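Local atomic coordinates of glucan-binding protein C, GbpC (Streptococcus mutans UA159, PDB entry 5UQZ), a protein that probably binds glucan and mediates both sucrose-dependent and sucrose-independent adherence from the cell wall, the part described here containing its calcium-bearing beta-supersandwich domain. Residues 79-84 / 108-113; 83-88 / 118-123; 100-105 / 182-187; 132-137 / 170-175. All blocks are in the same frame, centred on the assembly; numbering follows the deposited sequence. Where two conformers were deposited one is given.

Contact 1 of 4, residues 79-84 / 108-113; sequences VNQYLT and SDFTQA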
loop_
_atom_site.group_PDB
_atom_site.type_symbol
_atom_site.label_atom_id
_atom_site.label_comp_id
_atom_site.label_asym_id
_atom_site.label_seq_id
_atom_site.Cartn_x
_atom_site.Cartn_y
_atom_site.Cartn_z
ATOM N N VAL A 79 24.907 -2.227 2.018
ATOM C CA VAL A 79 24.543 -2.575 0.639
ATOM C C VAL A 79 25.819 -2.714 -0.154
ATOM O O VAL A 79 26.669 -1.808 -0.138
ATOM C CB VAL A 79 23.637 -1.492 0.023
ATOM C CG1 VAL A 79 23.489 -1.718 -1.483
ATOM C CG2 VAL A 79 22.254 -1.529 0.699
ATOM N N ASN A 80 25.964 -3.856 -0.845
ATOM C CA ASN A 80 27.115 -4.103 -1.680
ATOM C C ASN A 80 26.843 -4.091 -3.170
ATOM O O ASN A 80 27.788 -4.187 -3.926
ATOM C CB ASN A 80 27.801 -5.396 -1.261
ATOM C CG ASN A 80 29.329 -5.386 -1.600
ATOM O OD1 ASN A 80 30.127 -4.444 -1.271
ATOM N ND2 ASN A 80 29.728 -6.432 -2.289
ATOM N N GLN A 81 25.599 -4.083 -3.625
ATOM C CA GLN A 81 25.283 -4.124 -5.062
ATOM C C GLN A 81 24.271 -3.036 -5.392
ATOM O O GLN A 81 23.056 -3.284 -5.396
ATOM C CB GLN A 81 24.705 -5.484 -5.437
ATOM C CG GLN A 81 25.701 -6.560 -5.271
ATOM C CD GLN A 81 26.530 -6.583 -6.470
ATOM O OE1 GLN A 81 27.496 -5.816 -6.579
ATOM N NE2 GLN A 81 26.161 -7.467 -7.428
ATOM N N TYR A 82 24.747 -1.846 -5.687
ATOM C CA TYR A 82 23.873 -0.781 -6.171
ATOM C C TYR A 82 23.610 -0.946 -7.664
ATOM O O TYR A 82 24.477 -1.383 -8.423
ATOM C CB TYR A 82 24.519 0.577 -5.941
ATOM C CG TYR A 82 24.725 0.905 -4.478
ATOM C CD1 TYR A 82 23.751 1.565 -3.747
ATOM C CD2 TYR A 82 25.925 0.568 -3.816
ATOM C CE1 TYR A 82 23.951 1.873 -2.418
ATOM C CE2 TYR A 82 26.148 0.897 -2.496
ATOM C CZ TYR A 82 25.150 1.565 -1.811
ATOM O OH TYR A 82 25.349 1.895 -0.494
ATOM N N LEU A 83 22.389 -0.592 -8.102
ATOM C CA LEU A 83 22.089 -0.630 -9.523
ATOM C C LEU A 83 22.763 0.555 -10.191
ATOM O O LEU A 83 22.601 1.692 -9.756
ATOM C CB LEU A 83 20.562 -0.565 -9.693
ATOM C CG LEU A 83 20.059 -0.695 -11.119
ATOM C CD1 LEU A 83 20.282 -2.104 -11.649
ATOM C CD2 LEU A 83 18.544 -0.321 -11.172
ATOM N N THR A 84 23.492 0.310 -11.268
ATOM C CA THR A 84 24.128 1.433 -11.958
ATOM C C THR A 84 23.058 2.356 -12.538
ATOM O O THR A 84 21.936 1.944 -12.850
ATOM C CB THR A 84 25.068 0.965 -13.078
ATOM O OG1 THR A 84 24.256 0.368 -14.111
ATOM C CG2 THR A 84 26.155 0.028 -12.549
ATOM N N SER A 108 26.950 -6.984 -14.478
ATOM C CA SER A 108 27.426 -5.712 -15.003
ATOM C C SER A 108 26.449 -4.562 -14.781
ATOM O O SER A 108 26.824 -3.409 -14.980
ATOM C CB SER A 108 27.700 -5.865 -16.513
ATOM O OG SER A 108 26.535 -6.319 -17.182
ATOM N N ASP A 109 25.225 -4.846 -14.347
ATOM C CA ASP A 109 24.257 -3.817 -13.991
ATOM C C ASP A 109 24.415 -3.297 -12.574
ATOM O O ASP A 109 23.656 -2.412 -12.173
ATOM C CB ASP A 109 22.836 -4.377 -14.125
ATOM C CG ASP A 109 22.469 -4.639 -15.569
ATOM O OD1 ASP A 109 22.947 -3.905 -16.449
ATOM O OD2 ASP A 109 21.687 -5.582 -15.826
ATOM N N PHE A 110 25.364 -3.826 -11.807
ATOM C CA PHE A 110 25.496 -3.467 -10.397
ATOM C C PHE A 110 26.938 -3.037 -10.095
ATOM O O PHE A 110 27.899 -3.449 -10.757
ATOM C CB PHE A 110 25.141 -4.661 -9.518
ATOM C CG PHE A 110 23.708 -5.066 -9.701
ATOM C CD1 PHE A 110 22.671 -4.369 -9.050
ATOM C CD2 PHE A 110 23.368 -6.070 -10.609
ATOM C CE1 PHE A 110 21.346 -4.669 -9.284
ATOM C CE2 PHE A 110 22.053 -6.389 -10.838
ATOM C CZ PHE A 110 21.032 -5.703 -10.178
ATOM N N THR A 111 27.079 -2.232 -9.057
ATOM C CA THR A 111 28.383 -1.769 -8.612
ATOM C C THR A 111 28.409 -1.671 -7.098
ATOM O O THR A 111 27.398 -1.352 -6.464
ATOM C CB THR A 111 28.721 -0.398 -9.243
ATOM O OG1 THR A 111 29.984 0.037 -8.728
ATOM C CG2 THR A 111 27.683 0.665 -8.956
ATOM N N GLN A 112 29.576 -1.907 -6.511
ATOM C CA GLN A 112 29.761 -1.796 -5.074
ATOM C C GLN A 112 29.800 -0.360 -4.599
ATOM O O GLN A 112 29.600 -0.127 -3.403
ATOM C CB GLN A 112 31.013 -2.569 -4.649
ATOM C CG GLN A 112 30.867 -4.084 -4.949
ATOM C CD GLN A 112 32.093 -4.875 -4.585
ATOM O OE1 GLN A 112 32.790 -4.520 -3.636
ATOM N NE2 GLN A 112 32.331 -6.002 -5.244
ATOM N N ALA A 113 30.119 0.591 -5.467
ATOM C CA ALA A 113 30.208 1.990 -5.081
ATOM C C ALA A 113 28.881 2.692 -5.397
ATOM O O ALA A 113 28.451 2.748 -6.556
ATOM C CB ALA A 113 31.345 2.656 -5.853
HETATM O O HOH W 1 29.123 -1.052 -0.847
HETATM O O HOH W 2 25.725 -0.931 -15.981
#

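Contact 2 of 4, residues 83-88 / 118-123; sequences LTKEAR and PKEDTW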
loop_
_atom_site.group_PDB
_atom_site.type_symbol
_atom_site.label_atom_id
_atom_site.label_comp_id
_atom_site.label_asym_id
_atom_site.label_seq_id
_atom_site.Cartn_x
_atom_site.Cartn_y
_atom_site.Cartn_z
ATOM N N LEU A 83 22.389 -0.592 -8.102
ATOM C CA LEU A 83 22.089 -0.630 -9.523
ATOM C C LEU A 83 22.763 0.555 -10.191
ATOM O O LEU A 83 22.601 1.692 -9.756
ATOM C CB LEU A 83 20.562 -0.565 -9.693
ATOM C CG LEU A 83 20.059 -0.695 -11.119
ATOM C CD1 LEU A 83 20.282 -2.104 -11.649
ATOM C CD2 LEU A 83 18.544 -0.321 -11.172
ATOM N N THR A 84 23.492 0.310 -11.268
ATOM C CA THR A 84 24.128 1.433 -11.958
ATOM C C THR A 84 23.058 2.356 -12.538
ATOM O O THR A 84 21.936 1.944 -12.850
ATOM C CB THR A 84 25.068 0.965 -13.078
ATOM O OG1 THR A 84 24.256 0.368 -14.111
ATOM C CG2 THR A 84 26.155 0.028 -12.549
ATOM N N LYS A 85 23.395 3.630 -12.679
ATOM C CA LYS A 85 22.431 4.529 -13.287
ATOM C C LYS A 85 22.133 4.154 -14.724
ATOM O O LYS A 85 21.001 4.322 -15.174
ATOM C CB LYS A 85 22.844 5.998 -13.148
ATOM C CG LYS A 85 22.629 6.500 -11.713
ATOM C CD LYS A 85 22.683 7.981 -11.597
ATOM C CE LYS A 85 22.325 8.437 -10.174
ATOM N NZ LYS A 85 22.356 9.927 -10.067
ATOM N N GLU A 86 23.131 3.655 -15.469
ATOM C CA GLU A 86 22.849 3.178 -16.821
ATOM C C GLU A 86 21.821 2.063 -16.834
ATOM O O GLU A 86 20.920 2.053 -17.670
ATOM C CB GLU A 86 24.132 2.725 -17.495
ATOM C CG GLU A 86 23.878 2.224 -18.909
ATOM C CD GLU A 86 25.159 2.036 -19.647
ATOM O OE1 GLU A 86 26.226 2.063 -19.010
ATOM O OE2 GLU A 86 25.087 1.849 -20.870
ATOM N N ALA A 87 21.931 1.114 -15.902
ATOM C CA ALA A 87 20.936 0.040 -15.860
ATOM C C ALA A 87 19.574 0.543 -15.403
ATOM O O ALA A 87 18.541 0.109 -15.938
ATOM C CB ALA A 87 21.443 -1.099 -14.976
ATOM N N ARG A 88 19.529 1.461 -14.428
ATOM C CA ARG A 88 18.265 2.075 -14.049
ATOM C C ARG A 88 17.600 2.732 -15.258
ATOM O O ARG A 88 16.406 2.541 -15.508
ATOM C CB ARG A 88 18.500 3.089 -12.937
ATOM C CG ARG A 88 17.171 3.681 -12.371
ATOM C CD ARG A 88 17.376 4.982 -11.612
ATOM N NE ARG A 88 18.044 5.987 -12.437
ATOM C CZ ARG A 88 18.485 7.171 -12.003
ATOM N NH1 ARG A 88 18.307 7.550 -10.747
ATOM N NH2 ARG A 88 19.107 7.983 -12.842
ATOM N N PRO A 118 22.922 11.338 -1.913
ATOM C CA PRO A 118 22.093 11.108 -0.719
ATOM C C PRO A 118 20.670 11.619 -0.851
ATOM O O PRO A 118 19.768 11.169 -0.133
ATOM C CB PRO A 118 22.856 11.843 0.385
ATOM C CG PRO A 118 24.262 11.818 -0.052
ATOM C CD PRO A 118 24.217 11.944 -1.577
ATOM N N LYS A 119 20.454 12.631 -1.678
ATOM C CA LYS A 119 19.165 13.298 -1.754
ATOM C C LYS A 119 18.185 12.637 -2.712
ATOM O O LYS A 119 17.069 13.156 -2.862
ATOM C CB LYS A 119 19.353 14.763 -2.143
ATOM C CG LYS A 119 20.292 15.499 -1.152
ATOM C CD LYS A 119 20.368 17.011 -1.449
ATOM C CE LYS A 119 20.951 17.344 -2.792
ATOM N NZ LYS A 119 22.347 16.847 -2.993
ATOM N N GLU A 120 18.545 11.512 -3.344
ATOM C CA GLU A 120 17.649 10.913 -4.333
ATOM C C GLU A 120 17.341 9.455 -4.006
ATOM O O GLU A 120 18.043 8.776 -3.236
ATOM C CB GLU A 120 18.173 11.035 -5.748
ATOM C CG GLU A 120 19.393 10.191 -5.925
ATOM C CD GLU A 120 20.037 10.321 -7.324
ATOM O OE1 GLU A 120 19.299 10.399 -8.313
ATOM O OE2 GLU A 120 21.273 10.314 -7.452
ATOM N N ASP A 121 16.206 9.015 -4.553
ATOM C CA ASP A 121 15.839 7.612 -4.453
ATOM C C ASP A 121 16.987 6.755 -4.970
ATOM O O ASP A 121 17.639 7.102 -5.948
ATOM C CB ASP A 121 14.588 7.335 -5.292
ATOM C CG ASP A 121 13.355 8.091 -4.843
ATOM O OD1 ASP A 121 13.276 8.572 -3.687
ATOM O OD2 ASP A 121 12.416 8.161 -5.655
ATOM N N THR A 122 17.232 5.631 -4.304
ATOM C CA THR A 122 18.412 4.807 -4.571
ATOM C C THR A 122 17.991 3.390 -4.914
ATOM O O THR A 122 17.073 2.854 -4.312
ATOM C CB THR A 122 19.264 4.829 -3.278
ATOM O OG1 THR A 122 19.678 6.195 -3.033
ATOM C CG2 THR A 122 20.514 3.977 -3.366
ATOM N N TRP A 123 18.666 2.739 -5.837
ATOM C CA TRP A 123 18.333 1.378 -6.268
ATOM C C TRP A 123 19.482 0.440 -5.932
ATOM O O TRP A 123 20.653 0.780 -6.182
ATOM C CB TRP A 123 18.130 1.363 -7.786
ATOM C CG TRP A 123 16.858 1.936 -8.292
ATOM C CD1 TRP A 123 16.589 3.276 -8.541
ATOM C CD2 TRP A 123 15.687 1.220 -8.696
ATOM N NE1 TRP A 123 15.321 3.411 -9.068
ATOM C CE2 TRP A 123 14.750 2.167 -9.178
ATOM C CE3 TRP A 123 15.346 -0.130 -8.696
ATOM C CZ2 TRP A 123 13.511 1.785 -9.661
ATOM C CZ3 TRP A 123 14.121 -0.508 -9.161
ATOM C CH2 TRP A 123 13.210 0.445 -9.629
HETATM O O HOH W 3 19.807 10.335 -10.917
#

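Contact 3 of 4, residues 100-105 / 182-187; sequences YNTDNY and IGAQTS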
loop_
_atom_site.group_PDB
_atom_site.type_symbol
_atom_site.label_atom_id
_atom_site.label_comp_id
_atom_site.label_asym_id
_atom_site.label_seq_id
_atom_site.Cartn_x
_atom_site.Cartn_y
_atom_site.Cartn_z
ATOM N N TYR A 100 11.115 -5.285 -12.275
ATOM C CA TYR A 100 11.521 -6.079 -11.132
ATOM C C TYR A 100 11.781 -7.527 -11.511
ATOM O O TYR A 100 11.948 -8.365 -10.622
ATOM C CB TYR A 100 10.500 -5.964 -10.005
ATOM C CG TYR A 100 10.635 -4.615 -9.302
ATOM C CD1 TYR A 100 11.517 -4.459 -8.220
ATOM C CD2 TYR A 100 9.943 -3.500 -9.762
ATOM C CE1 TYR A 100 11.634 -3.238 -7.588
ATOM C CE2 TYR A 100 10.055 -2.279 -9.141
ATOM C CZ TYR A 100 10.944 -2.138 -8.065
ATOM O OH TYR A 100 11.048 -0.932 -7.419
ATOM N N ASN A 101 11.880 -7.831 -12.794
ATOM C CA ASN A 101 12.237 -9.178 -13.218
ATOM C C ASN A 101 13.749 -9.319 -13.100
ATOM O O ASN A 101 14.493 -8.885 -13.970
ATOM C CB ASN A 101 11.758 -9.434 -14.636
ATOM C CG ASN A 101 12.072 -10.841 -15.079
ATOM O OD1 ASN A 101 12.801 -11.576 -14.387
ATOM N ND2 ASN A 101 11.511 -11.255 -16.212
ATOM N N THR A 102 14.217 -9.912 -11.992
ATOM C CA THR A 102 15.652 -10.049 -11.756
ATOM C C THR A 102 16.343 -10.902 -12.809
ATOM O O THR A 102 17.580 -10.841 -12.913
ATOM C CB THR A 102 15.906 -10.549 -10.328
ATOM O OG1 THR A 102 15.034 -11.657 -10.043
ATOM C CG2 THR A 102 15.616 -9.454 -9.304
ATOM N N ASP A 103 15.604 -11.689 -13.597
ATOM C CA ASP A 103 16.249 -12.414 -14.695
ATOM C C ASP A 103 16.813 -11.458 -15.748
ATOM O O ASP A 103 17.655 -11.866 -16.563
ATOM C CB ASP A 103 15.217 -13.258 -15.446
ATOM C CG ASP A 103 14.721 -14.461 -14.663
ATOM O OD1 ASP A 103 15.268 -14.796 -13.607
ATOM O OD2 ASP A 103 13.779 -15.110 -15.161
ATOM N N ASN A 104 16.312 -10.222 -15.794
ATOM C CA ASN A 104 16.665 -9.277 -16.850
ATOM C C ASN A 104 17.832 -8.371 -16.472
ATOM O O ASN A 104 18.114 -7.397 -17.177
ATOM C CB ASN A 104 15.451 -8.403 -17.174
ATOM C CG ASN A 104 14.356 -9.162 -17.895
ATOM O OD1 ASN A 104 14.598 -10.209 -18.478
ATOM N ND2 ASN A 104 13.150 -8.612 -17.882
ATOM N N TYR A 105 18.488 -8.646 -15.365
ATOM C CA TYR A 105 19.654 -7.911 -14.907
ATOM C C TYR A 105 20.802 -8.893 -14.788
ATOM O O TYR A 105 20.589 -10.090 -14.553
ATOM C CB TYR A 105 19.391 -7.250 -13.545
ATOM C CG TYR A 105 18.301 -6.202 -13.548
ATOM C CD1 TYR A 105 16.948 -6.556 -13.522
ATOM C CD2 TYR A 105 18.611 -4.878 -13.506
ATOM C CE1 TYR A 105 15.938 -5.595 -13.487
ATOM C CE2 TYR A 105 17.645 -3.902 -13.511
ATOM C CZ TYR A 105 16.296 -4.269 -13.474
ATOM O OH TYR A 105 15.344 -3.270 -13.421
ATOM N N ILE A 182 10.018 -3.289 -3.515
ATOM C CA ILE A 182 10.904 -4.452 -3.668
ATOM C C ILE A 182 10.258 -5.486 -4.574
ATOM O O ILE A 182 9.025 -5.647 -4.592
ATOM C CB ILE A 182 11.287 -4.997 -2.273
ATOM C CG1 ILE A 182 12.294 -6.121 -2.354
ATOM C CG2 ILE A 182 10.072 -5.445 -1.460
ATOM C CD1 ILE A 182 12.937 -6.491 -1.019
ATOM N N GLY A 183 11.089 -6.191 -5.347
ATOM C CA GLY A 183 10.539 -7.245 -6.179
ATOM C C GLY A 183 11.623 -8.161 -6.707
ATOM O O GLY A 183 12.815 -7.871 -6.620
ATOM N N ALA A 184 11.177 -9.270 -7.306
ATOM C CA ALA A 184 12.086 -10.250 -7.898
ATOM C C ALA A 184 11.292 -11.113 -8.850
ATOM O O ALA A 184 10.075 -11.197 -8.767
ATOM C CB ALA A 184 12.690 -11.124 -6.812
ATOM N N GLN A 185 12.014 -11.819 -9.737
ATOM C CA GLN A 185 11.345 -12.860 -10.519
ATOM C C GLN A 185 10.736 -13.896 -9.577
ATOM O O GLN A 185 11.252 -14.128 -8.468
ATOM C CB GLN A 185 12.362 -13.528 -11.459
ATOM C CG GLN A 185 11.799 -14.680 -12.314
ATOM C CD GLN A 185 10.631 -14.237 -13.228
ATOM O OE1 GLN A 185 9.499 -14.003 -12.770
ATOM N NE2 GLN A 185 10.877 -14.219 -14.544
ATOM N N THR A 186 9.637 -14.533 -10.024
ATOM C CA THR A 186 9.108 -15.717 -9.347
ATOM C C THR A 186 9.644 -16.910 -10.124
ATOM O O THR A 186 9.119 -17.274 -11.187
ATOM C CB THR A 186 7.582 -15.703 -9.340
ATOM O OG1 THR A 186 7.132 -14.457 -8.781
ATOM C CG2 THR A 186 7.024 -16.841 -8.483
ATOM N N SER A 187 10.735 -17.484 -9.627
ATOM C CA SER A 187 11.478 -18.451 -10.420
ATOM C C SER A 187 10.840 -19.832 -10.437
ATOM O O SER A 187 11.104 -20.592 -11.371
ATOM C CB SER A 187 12.898 -18.577 -9.876
ATOM O OG SER A 187 13.578 -17.341 -9.983
HETATM O O HOH W 4 14.732 -17.185 -12.392
#

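Contact 4 of 4, residues 132-137 / 170-175; sequences ISVTYD and VNLFHD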
loop_
_atom_site.group_PDB
_atom_site.type_symbol
_atom_site.label_atom_id
_atom_site.label_comp_id
_atom_site.label_asym_id
_atom_site.label_seq_id
_atom_site.Cartn_x
_atom_site.Cartn_y
_atom_site.Cartn_z
ATOM N N ILE A 132 20.821 -4.348 6.290
ATOM C CA ILE A 132 21.264 -3.032 5.908
ATOM C C ILE A 132 20.671 -2.016 6.867
ATOM O O ILE A 132 19.657 -2.264 7.522
ATOM C CB ILE A 132 20.918 -2.711 4.456
ATOM C CG1 ILE A 132 19.454 -2.418 4.268
ATOM C CG2 ILE A 132 21.408 -3.842 3.551
ATOM C CD1 ILE A 132 19.035 -1.926 2.892
ATOM N N SER A 133 21.334 -0.865 6.983
ATOM C CA SER A 133 20.890 0.186 7.869
ATOM C C SER A 133 20.831 1.495 7.110
ATOM O O SER A 133 21.842 1.929 6.554
ATOM C CB SER A 133 21.854 0.220 9.056
ATOM O OG SER A 133 21.439 1.102 10.038
ATOM N N VAL A 134 19.672 2.124 7.126
ATOM C CA VAL A 134 19.483 3.363 6.377
ATOM C C VAL A 134 19.166 4.474 7.353
ATOM O O VAL A 134 18.214 4.374 8.142
ATOM C CB VAL A 134 18.342 3.226 5.359
ATOM C CG1 VAL A 134 18.192 4.503 4.541
ATOM C CG2 VAL A 134 18.562 2.009 4.451
ATOM N N THR A 135 19.972 5.538 7.331
ATOM C CA THR A 135 19.733 6.707 8.185
ATOM C C THR A 135 19.220 7.830 7.325
ATOM O O THR A 135 19.850 8.190 6.326
ATOM C CB THR A 135 21.034 7.110 8.891
ATOM O OG1 THR A 135 21.476 5.983 9.712
ATOM C CG2 THR A 135 20.824 8.291 9.789
ATOM N N TYR A 136 18.080 8.390 7.739
ATOM C CA TYR A 136 17.427 9.462 7.003
ATOM C C TYR A 136 17.504 10.725 7.844
ATOM O O TYR A 136 17.131 10.730 9.042
ATOM C CB TYR A 136 15.949 9.141 6.790
ATOM C CG TYR A 136 15.628 7.824 6.101
ATOM C CD1 TYR A 136 15.616 6.623 6.803
ATOM C CD2 TYR A 136 15.306 7.787 4.716
ATOM C CE1 TYR A 136 15.262 5.429 6.201
ATOM C CE2 TYR A 136 14.917 6.602 4.124
ATOM C CZ TYR A 136 14.886 5.427 4.866
ATOM O OH TYR A 136 14.469 4.251 4.317
ATOM N N ASP A 137 17.980 11.804 7.257
ATOM C CA ASP A 137 17.951 13.063 7.981
ATOM C C ASP A 137 17.476 14.173 7.072
ATOM O O ASP A 137 17.033 13.918 5.960
ATOM C CB ASP A 137 19.146 13.323 8.876
ATOM C CG ASP A 137 20.387 13.409 8.103
ATOM O OD1 ASP A 137 20.350 13.357 6.897
ATOM O OD2 ASP A 137 21.448 13.600 8.700
ATOM N N VAL A 170 15.515 -3.452 -5.158
ATOM C CA VAL A 170 14.898 -2.481 -4.261
ATOM C C VAL A 170 15.032 -1.090 -4.838
ATOM O O VAL A 170 16.132 -0.677 -5.249
ATOM C CB VAL A 170 15.544 -2.510 -2.860
ATOM C CG1 VAL A 170 15.007 -1.380 -1.980
ATOM C CG2 VAL A 170 15.271 -3.859 -2.220
ATOM N N ASN A 171 13.934 -0.343 -4.834
ATOM C CA ASN A 171 13.933 1.107 -4.989
ATOM C C ASN A 171 13.660 1.658 -3.590
ATOM O O ASN A 171 12.570 1.441 -3.030
ATOM C CB ASN A 171 12.824 1.482 -5.963
ATOM C CG ASN A 171 12.834 2.942 -6.350
ATOM O OD1 ASN A 171 13.759 3.718 -6.040
ATOM N ND2 ASN A 171 11.805 3.317 -7.085
ATOM N N LEU A 172 14.688 2.256 -2.991
ATOM C CA LEU A 172 14.615 2.800 -1.655
ATOM C C LEU A 172 14.359 4.295 -1.764
ATOM O O LEU A 172 15.204 5.063 -2.255
ATOM C CB LEU A 172 15.938 2.557 -0.934
ATOM C CG LEU A 172 16.031 3.111 0.484
ATOM C CD1 LEU A 172 15.229 2.294 1.432
ATOM C CD2 LEU A 172 17.519 3.104 0.967
ATOM N N PHE A 173 13.207 4.747 -1.282
ATOM C CA PHE A 173 12.865 6.177 -1.425
ATOM C C PHE A 173 13.643 7.022 -0.442
ATOM O O PHE A 173 13.859 6.638 0.718
ATOM C CB PHE A 173 11.356 6.306 -1.183
ATOM C CG PHE A 173 10.558 5.558 -2.247
ATOM C CD1 PHE A 173 10.583 5.999 -3.586
ATOM C CD2 PHE A 173 9.925 4.351 -1.944
ATOM C CE1 PHE A 173 9.899 5.292 -4.556
ATOM C CE2 PHE A 173 9.257 3.648 -2.928
ATOM C CZ PHE A 173 9.248 4.122 -4.235
ATOM N N HIS A 174 14.047 8.221 -0.879
ATOM C CA HIS A 174 14.766 9.081 0.062
ATOM C C HIS A 174 13.839 9.592 1.160
ATOM O O HIS A 174 14.320 9.931 2.240
ATOM C CB HIS A 174 15.515 10.205 -0.644
ATOM C CG HIS A 174 14.640 11.244 -1.249
ATOM N ND1 HIS A 174 14.271 12.369 -0.549
ATOM C CD2 HIS A 174 14.048 11.326 -2.458
ATOM C CE1 HIS A 174 13.486 13.108 -1.320
ATOM N NE2 HIS A 174 13.366 12.511 -2.491
ATOM N N ASP A 175 12.520 9.642 0.893
ATOM C CA ASP A 175 11.533 9.983 1.911
ATOM C C ASP A 175 11.164 8.705 2.670
ATOM O O ASP A 175 10.524 7.809 2.095
ATOM C CB ASP A 175 10.309 10.609 1.236
ATOM C CG ASP A 175 9.197 10.981 2.231
ATOM O OD1 ASP A 175 9.200 10.494 3.371
ATOM O OD2 ASP A 175 8.284 11.731 1.845
HETATM O O HOH W 5 12.770 4.820 2.411
#

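Contact 1 of 4, residues 79-84 / 108-113
With Leu83 holding CG trans to its backbone N (chi1 -176°) and Phe110 folding its ring back beside its own N (chi1 -63°), the two side chains meet on one face of a small two-stranded antiparallel ribbon, Leu83 CD1 lying 3.6 Å from Phe110 CE1. On this face Lys125, from strand 122-127, makes a cation-pi contact with Phe110. Strands 82-83 and 110-111 make up the ribbon, at the surface of the beta-supersandwich. Tyr82 and Thr111 form its hydrogen-bonded pair: Tyr82 N gives to Thr111 O at 2.8 Å, and Thr111 N returns a bond of the same length to Tyr82 O. Leu83 and Phe110, next along, are the non-hydrogen-bonded pair. Beyond them Thr84 N bonds to Asp109 O over 2.9 Å, almost straight at 174°, so the pairing reaches the 3-10 turn that precedes strand 110-111. The face carrying Tyr82 and Thr111 is built differently. Here the tyrosine turns its ring edge to the carbonyl oxygens of Thr111 and Gln112, while Val79 CG1 sits over the centre of one ring face. At the exposed end the side chains of Asn80 and Gln112 run side by side in the same direction, and Gln112 CG rests 3.2 Å from Asn80 O. A water closes this end, donating to Val79 O at 2.7 Å and to Gln112 O at 2.8 Å.

Contact 2 of 4, residues 83-88 / 118-123
Lys85 and Glu120 approach from opposite directions and form the short salt bridge of this contact, Lys85 NZ lying 2.9 Å from Glu120 OE2 on the syn lone pair of that oxygen. The lysine chain is extended beyond CG to get there, and the same carboxylate oxygen also accepts from the backbone N of Asp117. Arg88 completes a three-residue network through a long salt bridge, NH1 to Glu120 OE1 at 3.9 Å, with the oxygen at the guanidinium edge. A water knits the charges together, accepting from Lys85 NZ and Arg88 NH2 and donating to Glu120 OE1 at 2.7 Å. Both basic residues come from the first turn of helix 85-91, whose N-cap is Thr84: its OG1 accepts from Ala87 N at 3.0 Å. Apolar packing gathers round Trp123, near the start of strand 122-127. Arg88 passes its aliphatic part over the indole of Trp123 in a CH-pi contact, CG being 4.1 Å from the centroid of the five-membered ring, with the guanidinium plane turned 82° from the indole. Leu83 runs alongside Trp123, CB to CB 3.6 Å. The one backbone bond, Leu83 N to Trp123 O at 2.9 Å, ties the residue ahead of the cap to the strand.

Contact 3 of 4, residues 100-105 / 182-187
Gln185 and Tyr100 bury the most surface here, with Thr102 next. Gln185 sends CG trans to its backbone N and then bends at chi2 (59°), a fold that carries its amide over the turn 101-103. There NE2 donates to Asp103 OD2 at 3.1 Å. The acceptor lies in the amide plane, yet the nitrogen comes down on the carboxylate from well above the carboxylate plane. The other end of the amide is held as well, since OE1 accepts from the backbone N of Thr186 at 2.8 Å; with both ends bonded, the rotation of the buried group should be fixed. Thr102 meets the glutamine at its backbone: Gln185 N points almost straight (169°) at Thr102 OG1, 3.0 Å away, and that hydroxyl is also bonded to Asn163 ND2. Tyr100 packs on the strand two residues earlier, at Gly183. Its CB is 4.0 Å from Gly183 CA, where no side chain intervenes, and its CD1 comes within 3.4 Å of Gly183 N; the ring also stacks with Phe181. A water links Asp103 OD1 to Ser187 OG at the exposed margin. The loop thus covers the end of strand 180-184, an inner strand of the four-stranded antiparallel sheet, and it is shaped by an Asx turn in which Asn101 OD1 accepts from Asp103 N at 2.9 Å.

Contact 4 of 4, residues 132-137 / 170-175
Val134 and Leu172 reach toward each other tip to tip, Val134 CG2 3.8 Å from Leu172 CD2, and Tyr136 closes in beside them with its OH 3.6 Å from Leu172 CD1. This is the tight part. Within it Val134 CG1 lies 3.4 Å above the plane of the Tyr136 ring, offset toward the rim, so valine, tyrosine and leucine form one buried cluster, joined by Leu74 and Ile76 of strand 73-77. Because CG of Tyr136 stands beside its backbone N (chi1 -56°), the ring extends toward 173-174 and presents its edge to two carbonyls: CD2 is 3.4 Å from His174 O, and CE2 is 3.6 Å from Phe173 O. The packing is that of a beta sandwich, with strand 132-137 in the large antiparallel sheet, strand 167-172 in the four-stranded one, and side chains rather than backbone bonds joining them across. Away from this cluster no direct hydrogen bond crosses between the segments, and a water bridges instead: it accepts from Tyr136 OH at 2.6 Å and donates to Phe173 O at 2.7 Å, and the tyrosine oxygen is also bonded to Tyr156 OH. On the partly exposed side His174, whose CB points away from strand 132-137, bonds through ND1 to Ala72 O.

In the fold
Contacts 1 and 2 share Leu83 and Thr84, their centres about 9 Å apart, so the surface ribbon runs straight into the helix that packs on strand 122-127. Contacts 2 and 4 lie about 12 Å apart and are joined through neighbouring strands: Thr122 O is 2.8 Å from Leu172 N. Contact 3 sits farther off, about 21 Å from contact 4 between centres, yet Tyr100 OH touches Asn171 CB at 3.3 Å and Trp123 CH2 at 3.4 Å. The calcium ion bound by Ser224, Asn226 and Glu237 is about 10 Å from the side chain of Ile182 and about 12 Å from that of Phe173; contacts 1 and 2 are away from it.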